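Local coordinates for protein DR hemagglutinin structural subunit (Escherichia coli, PDB 1UT1) that forms the adhesive subunit of a fimbrial adhesin that binds the Dr blood group antigen and mediates adherence of uropathogenic bacteria to the upper urinary tract, at residues S100-D105 with F109-V114. The protein carries 3 engineered substitutions. Residues are numbered along the deposited sequence; the frame is centred on the assembly and turned at random.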
ATOM      1  N   SER A 100     -10.782  -5.629  30.675  1.00 20.56           N
ATOM      2  CA  SER A 100      -9.400  -5.927  30.972  1.00 15.86           C
ATOM      3  C   SER A 100      -8.521  -4.730  31.255  1.00 16.97           C
ATOM      4  O   SER A 100      -8.775  -3.633  30.774  1.00 14.43           O
ATOM      5  CB  SER A 100      -8.793  -6.865  29.936  1.00 15.80           C
ATOM      6  OG  SER A 100      -8.750  -6.242  28.671  1.00 15.22           O
ATOM      7  N   ALA A 101      -7.524  -4.936  32.115  1.00 15.16           N
ATOM      8  CA  ALA A 101      -6.635  -3.852  32.537  1.00 15.50           C
ATOM      9  C   ALA A 101      -5.312  -3.904  31.782  1.00 15.15           C
ATOM     10  O   ALA A 101      -4.668  -4.950  31.705  1.00 13.46           O
ATOM     11  CB  ALA A 101      -6.384  -3.941  34.026  1.00 16.71           C
ATOM     12  N   TRP A 102      -4.897  -2.740  31.300  1.00 11.98           N
ATOM     13  CA  TRP A 102      -3.674  -2.577  30.526  1.00 11.15           C
ATOM     14  C   TRP A 102      -2.894  -1.385  31.064  1.00 14.64           C
ATOM     15  O   TRP A 102      -3.456  -0.494  31.749  1.00 15.29           O
ATOM     16  CB  TRP A 102      -4.007  -2.308  29.037  1.00 10.08           C
ATOM     17  CG  TRP A 102      -4.735  -3.422  28.353  1.00 10.84           C
ATOM     18  CD1 TRP A 102      -5.930  -3.943  28.693  1.00 13.20           C
ATOM     19  CD2 TRP A 102      -4.265  -4.166  27.213  1.00  9.87           C
ATOM     20  NE1 TRP A 102      -6.248  -4.998  27.851  1.00 12.55           N
ATOM     21  CE2 TRP A 102      -5.236  -5.156  26.936  1.00 13.70           C
ATOM     22  CE3 TRP A 102      -3.087  -4.130  26.449  1.00 11.28           C
ATOM     23  CZ2 TRP A 102      -5.122  -6.045  25.854  1.00 12.87           C
ATOM     24  CZ3 TRP A 102      -2.951  -5.023  25.387  1.00 12.39           C
ATOM     25  CH2 TRP A 102      -3.974  -5.979  25.099  1.00 13.09           C
ATOM     26  N   THR A 103      -1.611  -1.340  30.719  1.00 11.90           N
ATOM     27  CA  THR A 103      -0.749  -0.278  31.154  1.00 12.89           C
ATOM     28  C   THR A 103      -0.077   0.360  29.937  1.00 15.30           C
ATOM     29  O   THR A 103       0.238  -0.321  28.974  1.00 13.32           O
ATOM     30  CB  THR A 103       0.324  -0.835  32.104  1.00 13.85           C
ATOM     31  OG1 THR A 103      -0.320  -1.319  33.290  1.00 14.17           O
ATOM     32  CG2 THR A 103       1.348   0.258  32.495  1.00 14.35           C
ATOM     33  N   THR A 104       0.206   1.654  30.031  1.00 14.36           N
ATOM     34  CA  THR A 104       0.966   2.352  29.005  1.00 15.76           C
ATOM     35  C   THR A 104       2.408   2.600  29.502  1.00 21.93           C
ATOM     36  O   THR A 104       2.621   3.111  30.620  1.00 22.89           O
ATOM     37  CB  THR A 104       0.315   3.722  28.671  1.00 20.80           C
ATOM     38  OG1 THR A 104      -0.957   3.512  28.060  1.00 22.13           O
ATOM     39  CG2 THR A 104       1.194   4.522  27.732  1.00 23.47           C
ATOM     40  N   ASP A 105       3.393   2.184  28.709  1.00 16.91           N
ATOM     41  CA  ASP A 105       4.802   2.385  29.057  1.00 17.18           C
ATOM     42  C   ASP A 105       5.582   2.756  27.812  1.00 20.74           C
ATOM     43  O   ASP A 105       5.858   1.889  26.982  1.00 18.56           O
ATOM     44  CB  ASP A 105       5.404   1.099  29.628  1.00 20.91           C
ATOM     45  CG  ASP A 105       6.698   1.351  30.392  1.00 33.15           C
ATOM     46  OD1 ASP A 105       6.897   0.698  31.441  1.00 36.34           O
ATOM     47  OD2 ASP A 105       7.461   2.262  30.004  1.00 32.18           O
ATOM     48  N   PHE A 109       1.449  -0.498  24.854  1.00 10.31           N
ATOM     49  CA  PHE A 109       0.200  -0.667  25.579  1.00 10.82           C
ATOM     50  C   PHE A 109       0.100  -2.164  25.847  1.00 13.13           C
ATOM     51  O   PHE A 109      -0.049  -2.959  24.913  1.00 11.19           O
ATOM     52  CB  PHE A 109      -0.959  -0.156  24.694  1.00 12.11           C
ATOM     53  CG  PHE A 109      -2.304  -0.140  25.379  1.00 12.94           C
ATOM     54  CD1 PHE A 109      -2.603   0.839  26.350  1.00 14.26           C
ATOM     55  CD2 PHE A 109      -3.301  -1.084  25.027  1.00 13.37           C
ATOM     56  CE1 PHE A 109      -3.881   0.850  26.985  1.00 15.67           C
ATOM     57  CE2 PHE A 109      -4.553  -1.066  25.647  1.00 16.01           C
ATOM     58  CZ  PHE A 109      -4.860  -0.052  26.570  1.00 14.12           C
ATOM     59  N   TYR A 110       0.356  -2.566  27.094  1.00 10.93           N
ATOM     60  CA  TYR A 110       0.464  -3.998  27.414  1.00 10.94           C
ATOM     61  C   TYR A 110      -0.549  -4.429  28.453  1.00 11.66           C
ATOM     62  O   TYR A 110      -0.965  -3.622  29.291  1.00 13.79           O
ATOM     63  CB  TYR A 110       1.889  -4.371  27.863  1.00 13.45           C
ATOM     64  CG  TYR A 110       2.280  -3.818  29.243  1.00 15.69           C
ATOM     65  CD1 TYR A 110       3.037  -2.647  29.356  1.00 17.14           C
ATOM     66  CD2 TYR A 110       1.995  -4.532  30.412  1.00 15.98           C
ATOM     67  CE1 TYR A 110       3.442  -2.165  30.615  1.00 14.70           C
ATOM     68  CE2 TYR A 110       2.377  -4.041  31.671  1.00 16.65           C
ATOM     69  CZ  TYR A 110       3.138  -2.884  31.752  1.00 22.27           C
ATOM     70  OH  TYR A 110       3.518  -2.390  32.984  1.00 23.48           O
ATOM     71  N   LYS A 111      -0.939  -5.699  28.401  1.00  8.73           N
ATOM     72  CA  LYS A 111      -1.966  -6.224  29.282  1.00 10.31           C
ATOM     73  C   LYS A 111      -1.364  -6.544  30.649  1.00 14.78           C
ATOM     74  O   LYS A 111      -0.205  -6.970  30.741  1.00 14.73           O
ATOM     75  CB  LYS A 111      -2.616  -7.476  28.659  1.00 11.76           C
ATOM     76  CG  LYS A 111      -3.893  -7.912  29.377  1.00 17.23           C
ATOM     77  CD  LYS A 111      -4.574  -9.065  28.642  1.00 19.27           C
ATOM     78  CE  LYS A 111      -5.991  -9.302  29.156  1.00 23.61           C
ATOM     79  NZ  LYS A 111      -6.007  -9.567  30.618  1.00 25.11           N
ATOM     80  N   ASN A 112      -2.091  -6.217  31.709  1.00 11.26           N
ATOM     81  CA  ASN A 112      -1.511  -6.349  33.064  1.00 12.87           C
ATOM     82  C   ASN A 112      -1.254  -7.794  33.514  1.00 20.22           C
ATOM     83  O   ASN A 112      -0.521  -8.004  34.479  1.00 21.64           O
ATOM     84  CB  ASN A 112      -2.383  -5.641  34.113  1.00 12.00           C
ATOM     85  CG  ASN A 112      -2.354  -4.153  33.986  1.00 17.21           C
ATOM     86  OD1 ASN A 112      -2.975  -3.454  34.779  1.00 20.58           O
ATOM     87  ND2 ASN A 112      -1.642  -3.644  32.993  1.00 14.36           N
ATOM     88  N   ASP A 113      -1.922  -8.768  32.891  1.00 17.55           N
ATOM     89  CA  ASP A 113      -1.727 -10.205  33.229  1.00 18.66           C
ATOM     90  C   ASP A 113      -1.335 -10.994  32.002  1.00 21.36           C
ATOM     91  O   ASP A 113      -1.697 -10.617  30.879  1.00 20.20           O
ATOM     92  CB  ASP A 113      -3.013 -10.848  33.746  1.00 22.50           C
ATOM     93  CG  ASP A 113      -3.912  -9.886  34.459  1.00 48.59           C
ATOM     94  OD1 ASP A 113      -4.351 -10.220  35.572  1.00 51.24           O
ATOM     95  OD2 ASP A 113      -4.322  -8.884  33.853  1.00 61.46           O
ATOM     96  N   VAL A 114      -0.792 -12.195  32.222  1.00 15.64           N
ATOM     97  CA  VAL A 114      -0.424 -13.062  31.096  1.00 15.88           C
ATOM     98  C   VAL A 114      -1.650 -13.731  30.495  1.00 19.27           C
ATOM     99  O   VAL A 114      -2.722 -13.743  31.090  1.00 19.38           O
ATOM    100  CB  VAL A 114       0.620 -14.166  31.502  1.00 20.42           C
ATOM    101  CG1 VAL A 114       1.949 -13.543  31.927  1.00 20.01           C
ATOM    102  CG2 VAL A 114       0.032 -15.104  32.600  1.00 20.59           C
TER
HETATM  103  O   HOH W   1      -4.059  -0.611  34.487  1.00 36.29           O
HETATM  104  O   HOH W   2       1.375  -3.052  34.842  1.00 26.18           O
HETATM  105  O   HOH W   3       5.305  -0.114  33.178  1.00 26.87           O
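Trp102 and Lys111 face each other across an antiparallel beta hairpin, illustrating how a two-stranded unit places alternate residues on its two faces. Thr103 and Tyr110 form the hydrogen-bonded pair, each amide reaching the other's carbonyl; two residues along, beyond the non-hydrogen-bonded pair Trp102–Lys111, Asn112 N bonds to Ala101 O (2.9 Å). Followed outward, Trp102 first lays CB over one face of the Phe109 ring, 3.8 Å from the centroid. With CG beside the backbone N (chi1 -62°), the indole turns across to the partner strand: CD2 meets Phe109 CE2 at 3.5 Å, the ring systems near parallel but hardly overlapping. CE3 lies 3.3 Å from Lys111 N, and CZ3 reaches Phe109 O. On the opposite indole face Lys111 CB sits over the six-membered ring, with CH2 beneath it, and CG and CD of the lysine, extended as far as CE, pass CE2 and CZ2. NE1 bonds in the ring plane to Ser100 OG (2.9 Å), which should restrain the indole's rotation; Ser100 OG also bonds to Asp98. Trp117 meets the indole edge-to-face, Pro96 packs against Trp102 and Phe109, and Ile94 against Phe109, joining hairpin to immunoglobulin-like body. On the face carrying Thr103 and Tyr110, Thr103 CB sits over the tyrosine ring toward its rim, and separate waters link Tyr110 OH to Asp105 OD1 and Thr103 OG1. Thr103 OG1 also accepts a bent bond from Asn112 ND2 (2.7 Å, 134° at hydrogen).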